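PDB 3AII: glutamyl-tRNA synthetase, which probably charges tRNA(Glu) with glutamate in two steps through Glu-AMP made from ATP and, as a non-discriminating enzyme, serves tRNA(Gln) too. Local coordinates for residues 401-406 / 425-430; 489-494 / 531-536; 361-366 / 391-396. All blocks are in the same frame, centred on the assembly; numbering follows the deposited sequence. Where two conformers were deposited one is given.

The three contacts follow the chain from the helical part of the catalytic region into the barrels of the anticodon-binding region. Contact 3 (361-366 with 391-396) comes first, and its helix 386-397 leads directly into strand 402-408 of contact 1, although the two centres are about 19 Å apart. Contacts 1 and 2 are neighbours, their centres about 10 Å apart, and are joined by a salt bridge from Arg426 NH1 to Glu532 OE1 (2.9 Å). Contact 2 also touches contact 3, where Phe536 CE2 packs on Arg394 CG at 4.1 Å. None of the three includes residues of the ATP-handling 'HIGH' motif, Pro103 to His113, or of the four-cysteine zinc site.

Contact 1 (401-406 / 425-430); sequences ARRYFF and ERPLHP
Pro427 O is gripped by the guanidinium of Arg403: NH2 donates the stronger bond (2.9 Å, 163°), NE a weak one, and Arg438 NH2 adds a third donor. Pro427 O lies in the plane of the Arg403 group, at its edge, where NH2 points almost straight at it and NE only obliquely. The backbone joins in, Arg403 N donating to Leu428 O at 2.8 Å. Bent at chi3 (-47°), the Arg403 chain lays its flat end between two neighbours: Pro430 CD over the centre of one face, and Arg426 stacked on the other with centres 4.0 Å and planes 21° apart. Two like charges thus meet, a closeness probably made tolerable by the salt bridges of Arg426 to Asp462 and Glu532. The extended Arg426 chain also rests its CD against Phe405 CZ. Further along, Leu428 CD2 packs 3.7 Å from Tyr404 CZ, a good place for a branched apolar chain, while Arg402 NE binds Tyr404 OH and Glu522 binds both residues. His429 turns the edge of its ring to Ala401 O and gives NE2 to Glu398 O. Strand 402-408 is thereby clasped to the 422-427/437-442 hairpin, in the β-barrel anticodon-binding region of GlnRS-like archaeal GluRS enzymes.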
loop_
_atom_site.group_PDB
_atom_site.type_symbol
_atom_site.label_atom_id
_atom_site.label_comp_id
_atom_site.label_asym_id
_atom_site.label_seq_id
_atom_site.Cartn_x
_atom_site.Cartn_y
_atom_site.Cartn_z
ATOM N N ALA A 401 -23.439 -0.035 -1.797
ATOM C CA ALA A 401 -23.116 0.268 -3.189
ATOM C C ALA A 401 -24.343 0.150 -4.104
ATOM O O ALA A 401 -25.016 -0.887 -4.116
ATOM C CB ALA A 401 -21.993 -0.650 -3.690
ATOM N N ARG A 402 -24.610 1.192 -4.892
ATOM C CA ARG A 402 -25.750 1.197 -5.814
ATOM C C ARG A 402 -25.551 0.139 -6.895
ATOM O O ARG A 402 -24.425 -0.072 -7.357
ATOM C CB ARG A 402 -25.913 2.576 -6.470
ATOM C CG ARG A 402 -26.176 3.690 -5.466
ATOM C CD ARG A 402 -26.037 5.076 -6.105
ATOM N NE ARG A 402 -27.173 5.426 -6.952
ATOM C CZ ARG A 402 -28.214 6.155 -6.552
ATOM N NH1 ARG A 402 -29.203 6.421 -7.393
ATOM N NH2 ARG A 402 -28.267 6.617 -5.305
ATOM N N ARG A 403 -26.644 -0.494 -7.293
ATOM C CA ARG A 403 -26.597 -1.595 -8.253
ATOM C C ARG A 403 -26.995 -1.175 -9.662
ATOM O O ARG A 403 -28.015 -0.511 -9.859
ATOM C CB ARG A 403 -27.517 -2.729 -7.806
ATOM C CG ARG A 403 -27.108 -3.388 -6.492
ATOM C CD ARG A 403 -28.001 -4.597 -6.220
ATOM N NE ARG A 403 -29.413 -4.302 -6.421
ATOM C CZ ARG A 403 -30.376 -5.217 -6.329
ATOM N NH1 ARG A 403 -30.057 -6.469 -6.034
ATOM N NH2 ARG A 403 -31.644 -4.894 -6.532
ATOM N N TYR A 404 -26.198 -1.603 -10.646
ATOM C CA TYR A 404 -26.516 -1.383 -12.058
ATOM C C TYR A 404 -26.189 -2.629 -12.882
ATOM O O TYR A 404 -25.339 -3.435 -12.483
ATOM C CB TYR A 404 -25.709 -0.200 -12.603
ATOM C CG TYR A 404 -25.964 1.091 -11.853
ATOM C CD1 TYR A 404 -27.013 1.928 -12.217
ATOM C CD2 TYR A 404 -25.198 1.432 -10.748
ATOM C CE1 TYR A 404 -27.265 3.104 -11.516
ATOM C CE2 TYR A 404 -25.445 2.600 -10.041
ATOM C CZ TYR A 404 -26.472 3.429 -10.437
ATOM O OH TYR A 404 -26.709 4.580 -9.711
ATOM N N PHE A 405 -26.830 -2.752 -14.046
ATOM C CA PHE A 405 -26.503 -3.810 -15.016
ATOM C C PHE A 405 -25.490 -3.283 -16.034
ATOM O O PHE A 405 -25.805 -2.364 -16.800
ATOM C CB PHE A 405 -27.755 -4.264 -15.780
ATOM C CG PHE A 405 -28.730 -5.083 -14.964
ATOM C CD1 PHE A 405 -28.307 -5.805 -13.853
ATOM C CD2 PHE A 405 -30.067 -5.150 -15.336
ATOM C CE1 PHE A 405 -29.220 -6.567 -13.106
ATOM C CE2 PHE A 405 -30.975 -5.913 -14.595
ATOM C CZ PHE A 405 -30.545 -6.626 -13.496
ATOM N N PHE A 406 -24.294 -3.871 -16.037
ATOM C CA PHE A 406 -23.274 -3.622 -17.050
ATOM C C PHE A 406 -23.068 -4.929 -17.793
ATOM O O PHE A 406 -22.714 -5.933 -17.190
ATOM C CB PHE A 406 -21.962 -3.174 -16.386
ATOM C CG PHE A 406 -20.746 -3.222 -17.301
ATOM C CD1 PHE A 406 -20.591 -2.294 -18.320
ATOM C CD2 PHE A 406 -19.758 -4.181 -17.109
ATOM C CE1 PHE A 406 -19.475 -2.327 -19.158
ATOM C CE2 PHE A 406 -18.630 -4.224 -17.932
ATOM C CZ PHE A 406 -18.489 -3.300 -18.954
ATOM N N GLU A 425 -39.087 -2.838 -12.734
ATOM C CA GLU A 425 -38.464 -2.092 -11.633
ATOM C C GLU A 425 -37.552 -2.976 -10.803
ATOM O O GLU A 425 -37.915 -4.100 -10.439
ATOM C CB GLU A 425 -39.491 -1.435 -10.688
ATOM C CG GLU A 425 -40.263 -0.278 -11.287
ATOM C CD GLU A 425 -40.823 0.707 -10.238
ATOM O OE1 GLU A 425 -40.602 0.532 -9.017
ATOM O OE2 GLU A 425 -41.495 1.676 -10.648
ATOM N N ARG A 426 -36.384 -2.444 -10.463
ATOM C CA ARG A 426 -35.434 -3.165 -9.641
ATOM C C ARG A 426 -34.736 -2.183 -8.697
ATOM O O ARG A 426 -34.243 -1.139 -9.134
ATOM C CB ARG A 426 -34.417 -3.899 -10.524
ATOM C CG ARG A 426 -33.345 -4.663 -9.738
ATOM C CD ARG A 426 -32.586 -5.629 -10.667
ATOM N NE ARG A 426 -31.601 -6.432 -9.944
ATOM C CZ ARG A 426 -31.874 -7.552 -9.277
ATOM N NH1 ARG A 426 -30.900 -8.208 -8.655
ATOM N NH2 ARG A 426 -33.113 -8.013 -9.220
ATOM N N PRO A 427 -34.700 -2.489 -7.390
ATOM C CA PRO A 427 -34.053 -1.556 -6.466
ATOM C C PRO A 427 -32.607 -1.229 -6.797
ATOM O O PRO A 427 -31.801 -2.086 -7.196
ATOM C CB PRO A 427 -34.096 -2.302 -5.125
ATOM C CG PRO A 427 -35.316 -3.175 -5.258
ATOM C CD PRO A 427 -35.304 -3.629 -6.681
ATOM N N LEU A 428 -32.263 0.035 -6.613
ATOM C CA LEU A 428 -30.862 0.413 -6.608
ATOM C C LEU A 428 -30.099 -0.261 -5.468
ATOM O O LEU A 428 -28.927 -0.579 -5.611
ATOM C CB LEU A 428 -30.729 1.935 -6.550
ATOM C CG LEU A 428 -30.990 2.541 -7.936
ATOM C CD1 LEU A 428 -31.609 3.943 -7.799
ATOM C CD2 LEU A 428 -29.679 2.634 -8.715
ATOM N N HIS A 429 -30.761 -0.467 -4.334
ATOM C CA HIS A 429 -30.173 -1.274 -3.269
ATOM C C HIS A 429 -31.284 -1.816 -2.378
ATOM O O HIS A 429 -32.046 -1.042 -1.818
ATOM C CB HIS A 429 -29.189 -0.467 -2.424
ATOM C CG HIS A 429 -28.315 -1.334 -1.587
ATOM N ND1 HIS A 429 -28.804 -2.073 -0.532
ATOM C CD2 HIS A 429 -26.997 -1.631 -1.680
ATOM C CE1 HIS A 429 -27.819 -2.769 0.006
ATOM N NE2 HIS A 429 -26.713 -2.516 -0.670
ATOM N N PRO A 430 -31.377 -3.149 -2.251
ATOM C CA PRO A 430 -32.507 -3.758 -1.533
ATOM C C PRO A 430 -32.638 -3.300 -0.074
ATOM O O PRO A 430 -33.745 -3.343 0.470
ATOM C CB PRO A 430 -32.212 -5.265 -1.607
ATOM C CG PRO A 430 -30.761 -5.370 -1.980
ATOM C CD PRO A 430 -30.471 -4.163 -2.821
#

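Contact 2 (489-494 / 531-536)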
loop_
_atom_site.group_PDB
_atom_site.type_symbol
_atom_site.label_atom_id
_atom_site.label_comp_id
_atom_site.label_asym_id
_atom_site.label_seq_id
_atom_site.Cartn_x
_atom_site.Cartn_y
_atom_site.Cartn_z
ATOM N N SER A 489 -31.592 -19.901 -16.584
ATOM C CA SER A 489 -30.486 -19.268 -15.870
ATOM C C SER A 489 -30.685 -17.754 -15.832
ATOM O O SER A 489 -31.063 -17.160 -16.838
ATOM C CB SER A 489 -29.155 -19.593 -16.549
ATOM O OG SER A 489 -28.806 -20.950 -16.349
ATOM N N MET A 490 -30.431 -17.131 -14.683
ATOM C CA MET A 490 -30.587 -15.674 -14.582
ATOM C C MET A 490 -29.489 -14.984 -15.371
ATOM O O MET A 490 -28.341 -15.437 -15.390
ATOM C CB MET A 490 -30.519 -15.202 -13.122
ATOM C CG MET A 490 -31.582 -15.779 -12.210
ATOM S SD MET A 490 -33.241 -15.181 -12.578
ATOM C CE MET A 490 -33.119 -13.452 -12.154
ATOM N N ILE A 491 -29.829 -13.866 -16.006
ATOM C CA ILE A 491 -28.837 -13.097 -16.737
ATOM C C ILE A 491 -29.170 -11.614 -16.632
ATOM O O ILE A 491 -30.340 -11.217 -16.700
ATOM C CB ILE A 491 -28.703 -13.551 -18.228
ATOM C CG1 ILE A 491 -27.417 -12.982 -18.850
ATOM C CG2 ILE A 491 -29.918 -13.149 -19.039
ATOM C CD1 ILE A 491 -27.052 -13.615 -20.196
ATOM N N HIS A 492 -28.141 -10.790 -16.453
ATOM C CA HIS A 492 -28.371 -9.348 -16.469
ATOM C C HIS A 492 -28.444 -8.891 -17.918
ATOM O O HIS A 492 -28.089 -9.645 -18.835
ATOM C CB HIS A 492 -27.327 -8.572 -15.643
ATOM C CG HIS A 492 -25.906 -8.800 -16.062
ATOM N ND1 HIS A 492 -25.259 -10.000 -15.879
ATOM C CD2 HIS A 492 -24.990 -7.956 -16.602
ATOM C CE1 HIS A 492 -24.013 -9.900 -16.313
ATOM N NE2 HIS A 492 -23.826 -8.669 -16.757
ATOM N N TRP A 493 -28.933 -7.678 -18.125
ATOM C CA TRP A 493 -29.322 -7.229 -19.461
ATOM C C TRP A 493 -29.509 -5.717 -19.474
ATOM O O TRP A 493 -29.718 -5.094 -18.428
ATOM C CB TRP A 493 -30.615 -7.943 -19.908
ATOM C CG TRP A 493 -31.772 -7.628 -19.000
ATOM C CD1 TRP A 493 -32.018 -8.157 -17.757
ATOM C CD2 TRP A 493 -32.801 -6.670 -19.241
ATOM N NE1 TRP A 493 -33.171 -7.595 -17.229
ATOM C CE2 TRP A 493 -33.658 -6.677 -18.119
ATOM C CE3 TRP A 493 -33.094 -5.814 -20.306
ATOM C CZ2 TRP A 493 -34.782 -5.842 -18.032
ATOM C CZ3 TRP A 493 -34.213 -4.998 -20.220
ATOM C CH2 TRP A 493 -35.044 -5.024 -19.091
ATOM N N VAL A 494 -29.404 -5.125 -20.659
ATOM C CA VAL A 494 -29.579 -3.688 -20.831
ATOM C C VAL A 494 -30.511 -3.402 -22.015
ATOM O O VAL A 494 -30.285 -3.904 -23.115
ATOM C CB VAL A 494 -28.224 -3.000 -21.090
ATOM C CG1 VAL A 494 -28.420 -1.492 -21.208
ATOM C CG2 VAL A 494 -27.216 -3.330 -19.964
ATOM N N LEU A 531 -21.727 -3.626 -10.089
ATOM C CA LEU A 531 -22.146 -4.037 -11.415
ATOM C C LEU A 531 -22.627 -5.472 -11.260
ATOM O O LEU A 531 -21.827 -6.398 -11.076
ATOM C CB LEU A 531 -20.954 -3.939 -12.367
ATOM C CG LEU A 531 -20.362 -2.527 -12.442
ATOM C CD1 LEU A 531 -19.190 -2.474 -13.422
ATOM C CD2 LEU A 531 -21.434 -1.492 -12.833
ATOM N N GLU A 532 -23.945 -5.654 -11.278
ATOM C CA GLU A 532 -24.515 -6.911 -10.826
ATOM C C GLU A 532 -24.033 -8.086 -11.664
ATOM O O GLU A 532 -23.949 -7.979 -12.885
ATOM C CB GLU A 532 -26.033 -6.848 -10.846
ATOM C CG GLU A 532 -26.585 -5.757 -9.929
ATOM C CD GLU A 532 -28.030 -5.991 -9.588
ATOM O OE1 GLU A 532 -28.319 -6.987 -8.891
ATOM O OE2 GLU A 532 -28.878 -5.188 -10.014
ATOM N N ARG A 533 -23.705 -9.176 -10.974
ATOM C CA ARG A 533 -23.209 -10.393 -11.625
ATOM C C ARG A 533 -21.875 -10.171 -12.332
ATOM O O ARG A 533 -21.453 -10.995 -13.153
ATOM C CB ARG A 533 -24.251 -10.954 -12.611
ATOM C CG ARG A 533 -25.615 -11.263 -11.987
ATOM C CD ARG A 533 -26.556 -12.034 -12.949
ATOM N NE ARG A 533 -26.069 -13.385 -13.248
ATOM C CZ ARG A 533 -25.504 -13.741 -14.396
ATOM N NH1 ARG A 533 -25.078 -14.988 -14.571
ATOM N NH2 ARG A 533 -25.371 -12.858 -15.373
ATOM N N PHE A 534 -21.208 -9.061 -12.026
ATOM C CA PHE A 534 -19.911 -8.777 -12.625
ATOM C C PHE A 534 -18.881 -8.429 -11.538
ATOM O O PHE A 534 -17.893 -9.145 -11.360
ATOM C CB PHE A 534 -20.045 -7.675 -13.688
ATOM C CG PHE A 534 -18.769 -7.393 -14.440
ATOM C CD1 PHE A 534 -18.355 -8.235 -15.461
ATOM C CD2 PHE A 534 -17.991 -6.284 -14.125
ATOM C CE1 PHE A 534 -17.174 -7.977 -16.154
ATOM C CE2 PHE A 534 -16.803 -6.022 -14.812
ATOM C CZ PHE A 534 -16.404 -6.869 -15.832
ATOM N N GLY A 535 -19.121 -7.355 -10.790
ATOM C CA GLY A 535 -18.260 -7.025 -9.665
ATOM C C GLY A 535 -18.483 -5.618 -9.139
ATOM O O GLY A 535 -19.223 -4.842 -9.735
ATOM N N PHE A 536 -17.833 -5.291 -8.027
ATOM C CA PHE A 536 -17.858 -3.923 -7.509
ATOM C C PHE A 536 -16.794 -3.118 -8.230
ATOM O O PHE A 536 -15.751 -3.663 -8.600
ATOM C CB PHE A 536 -17.581 -3.917 -6.012
ATOM C CG PHE A 536 -18.665 -4.569 -5.205
ATOM C CD1 PHE A 536 -19.717 -3.824 -4.717
ATOM C CD2 PHE A 536 -18.638 -5.932 -4.953
ATOM C CE1 PHE A 536 -20.717 -4.419 -3.970
ATOM C CE2 PHE A 536 -19.640 -6.534 -4.216
ATOM C CZ PHE A 536 -20.680 -5.775 -3.722
#
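Arg533 and His492 carry this contact, with Met490 contributing a smaller share. The Arg533 NH2 group donates to His492 ND1 at 2.9 Å, a somewhat bent bond (140°). The donor lies close to the imidazole plane and ND1 close to the guanidinium plane, yet the two flat groups are turned 49° against each other. Accepting this bond implies that ND1 bears no proton, a role that suits histidine because one ring nitrogen can stay a bare acceptor. The first torsion of His492 (chi1 57°) sets CG between the backbone N and the carbonyl carbon, and the ring projects toward the Arg533 turn. Glu532 O sits above the centre of one ring face, 3.8 Å from His492 CG, and Arg533 CB lies alongside ND1. A long, flexible arginine can span the gap, which is 7.2 Å between His492 CA and Arg533 CA: bent at chi3, it reaches back along 489-494 and spreads its guanidinium under Met490 O. That oxygen lies over the face, 3.4 Å from Arg533 NH1, at a poor angle for a hydrogen bond. Ile491 CA touches the same group. Arg533 itself stands in a turn where Phe534 and Gly535 both face Leu531, a classic beta bulge, with Leu531 O accepting from both their N atoms. Strand 489-495 lies between 445-449 and 456-460 in one barrel, while the turn carrying Glu532 and Arg533 joins strands 528-531 and 535-541 of the other, so the contact bridges the two barrels, with Phe405 of strand 402-408 packed against His492 and Glu532.

Contact 3 (361-366 / 391-396)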
loop_
_atom_site.group_PDB
_atom_site.type_symbol
_atom_site.label_atom_id
_atom_site.label_comp_id
_atom_site.label_asym_id
_atom_site.label_seq_id
_atom_site.Cartn_x
_atom_site.Cartn_y
_atom_site.Cartn_z
ATOM N N ARG A 361 -9.498 1.711 -7.157
ATOM C CA ARG A 361 -10.382 0.591 -7.484
ATOM C C ARG A 361 -11.612 0.501 -6.573
ATOM O O ARG A 361 -12.509 -0.312 -6.810
ATOM C CB ARG A 361 -9.590 -0.722 -7.413
ATOM C CG ARG A 361 -8.573 -0.854 -8.526
ATOM C CD ARG A 361 -7.627 -2.014 -8.271
ATOM N NE ARG A 361 -8.337 -3.242 -7.957
ATOM C CZ ARG A 361 -7.787 -4.287 -7.349
ATOM N NH1 ARG A 361 -6.506 -4.248 -6.965
ATOM N NH2 ARG A 361 -8.511 -5.367 -7.116
ATOM N N GLY A 362 -11.644 1.320 -5.527
ATOM C CA GLY A 362 -12.755 1.308 -4.586
ATOM C C GLY A 362 -12.538 0.440 -3.360
ATOM O O GLY A 362 -13.491 0.114 -2.643
ATOM N N ILE A 363 -11.292 0.061 -3.101
ATOM C CA ILE A 363 -10.981 -0.576 -1.823
ATOM C C ILE A 363 -10.990 0.485 -0.715
ATOM O O ILE A 363 -10.312 1.512 -0.821
ATOM C CB ILE A 363 -9.608 -1.258 -1.843
ATOM C CG1 ILE A 363 -9.512 -2.262 -3.001
ATOM C CG2 ILE A 363 -9.329 -1.909 -0.493
ATOM C CD1 ILE A 363 -10.543 -3.359 -2.957
ATOM N N ARG A 364 -11.738 0.235 0.355
ATOM C CA ARG A 364 -11.899 1.190 1.462
ATOM C C ARG A 364 -10.746 1.139 2.463
ATOM O O ARG A 364 -10.255 0.054 2.796
ATOM C CB ARG A 364 -13.195 0.889 2.224
ATOM C CG ARG A 364 -14.477 1.090 1.433
ATOM C CD ARG A 364 -14.977 2.523 1.541
ATOM N NE ARG A 364 -16.371 2.630 1.121
ATOM C CZ ARG A 364 -17.387 2.886 1.941
ATOM N NH1 ARG A 364 -18.617 2.962 1.461
ATOM N NH2 ARG A 364 -17.168 3.085 3.234
ATOM N N PRO A 365 -10.329 2.298 2.986
ATOM C CA PRO A 365 -9.229 2.251 3.949
ATOM C C PRO A 365 -9.632 1.509 5.221
ATOM O O PRO A 365 -8.770 0.913 5.868
ATOM C CB PRO A 365 -8.932 3.733 4.233
ATOM C CG PRO A 365 -10.161 4.477 3.799
ATOM C CD PRO A 365 -10.757 3.669 2.668
ATOM N N GLU A 366 -10.920 1.532 5.559
ATOM C CA GLU A 366 -11.456 0.828 6.720
ATOM C C GLU A 366 -11.217 -0.678 6.619
ATOM O O GLU A 366 -11.019 -1.364 7.628
ATOM C CB GLU A 366 -12.959 1.103 6.847
ATOM C CG GLU A 366 -13.323 2.529 7.277
ATOM C CD GLU A 366 -13.150 3.581 6.181
ATOM O OE1 GLU A 366 -13.232 3.248 4.975
ATOM O OE2 GLU A 366 -12.942 4.762 6.536
ATOM N N GLY A 391 -12.707 -9.689 0.810
ATOM C CA GLY A 391 -13.765 -10.137 1.693
ATOM C C GLY A 391 -14.212 -9.064 2.669
ATOM O O GLY A 391 -15.410 -8.874 2.894
ATOM N N LEU A 392 -13.248 -8.357 3.252
ATOM C CA LEU A 392 -13.559 -7.289 4.187
ATOM C C LEU A 392 -14.187 -6.112 3.459
ATOM O O LEU A 392 -15.127 -5.486 3.956
ATOM C CB LEU A 392 -12.290 -6.831 4.909
ATOM C CG LEU A 392 -11.735 -7.818 5.934
ATOM C CD1 LEU A 392 -10.365 -7.350 6.394
ATOM C CD2 LEU A 392 -12.691 -7.951 7.109
ATOM N N ASN A 393 -13.651 -5.804 2.287
ATOM C CA ASN A 393 -14.184 -4.701 1.501
ATOM C C ASN A 393 -15.602 -4.985 1.024
ATOM O O ASN A 393 -16.472 -4.105 1.035
ATOM C CB ASN A 393 -13.292 -4.417 0.294
ATOM C CG ASN A 393 -13.436 -3.001 -0.189
ATOM O OD1 ASN A 393 -13.240 -2.059 0.583
ATOM N ND2 ASN A 393 -13.799 -2.832 -1.461
ATOM N N ARG A 394 -15.827 -6.222 0.595
ATOM C CA ARG A 394 -17.145 -6.641 0.123
ATOM C C ARG A 394 -18.200 -6.465 1.222
ATOM O O ARG A 394 -19.298 -5.979 0.965
ATOM C CB ARG A 394 -17.089 -8.091 -0.354
ATOM C CG ARG A 394 -18.411 -8.632 -0.889
ATOM C CD ARG A 394 -18.243 -10.072 -1.394
ATOM N NE ARG A 394 -17.205 -10.159 -2.420
ATOM C CZ ARG A 394 -16.022 -10.753 -2.258
ATOM N NH1 ARG A 394 -15.146 -10.760 -3.259
ATOM N NH2 ARG A 394 -15.716 -11.348 -1.110
ATOM N N SER A 395 -17.849 -6.824 2.455
ATOM C CA SER A 395 -18.761 -6.651 3.578
ATOM C C SER A 395 -19.192 -5.203 3.744
ATOM O O SER A 395 -20.330 -4.929 4.119
ATOM C CB SER A 395 -18.156 -7.205 4.865
ATOM O OG SER A 395 -17.992 -8.605 4.730
ATOM N N ILE A 396 -18.289 -4.278 3.441
ATOM C CA ILE A 396 -18.627 -2.863 3.484
ATOM C C ILE A 396 -19.460 -2.443 2.272
ATOM O O ILE A 396 -20.529 -1.859 2.414
ATOM C CB ILE A 396 -17.372 -1.984 3.555
ATOM C CG1 ILE A 396 -16.587 -2.288 4.834
ATOM C CG2 ILE A 396 -17.759 -0.502 3.495
ATOM C CD1 ILE A 396 -15.225 -1.625 4.873
#
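Asn393 spans a Schellman motif and the helix start that follows it, tying the turn between helices 355-360 and 365-375 to helix 386-397 in the helical region that precedes the anticodon-binding barrels. Gly362 closes the first helix at positive phi (95°), where a beta carbon would press on the preceding carbonyl oxygen, and Arg364 is the N-cap of the second. The hydrogen bonds all come from one carboxamide, whose two ends serve opposite roles. At one end OD1 accepts from Arg364 N at 2.8 Å in a nearly straight bond (172°); at the other ND2 donates to Gly362 O at 3.2 Å. Asparagine suits the site because it offers an acceptor and a donor side by side, enough to pair with an N-H and a C=O two residues apart. With CG anti to the backbone N (chi1 -156°), the amide reaches out from its helix toward the loop. ND2 has a second partner, His552 NE2, which links the site to the end of strand 546-552. For charge, Arg364 looks outside these segments: its NH1 forms a salt bridge with Glu400. The rest is van der Waals contact, made by the aliphatic groups of two isoleucines. Ile363 lays CD1 beside the amide, 3.6 Å from Asn393 ND2, and continues onto Ile389 and Tyr390 of the same helix. Bent at chi2, the Arg364 chain swings its guanidinium across Ile396, so that a branched aliphatic residue backs the flat group. Ile396 CG2 lies over one face of that guanidinium, offset toward its rim and 3.6 Å from Arg364 NH2, while the end of the longer branch, Ile396 CD1, rests 4.1 Å from Glu366 CB.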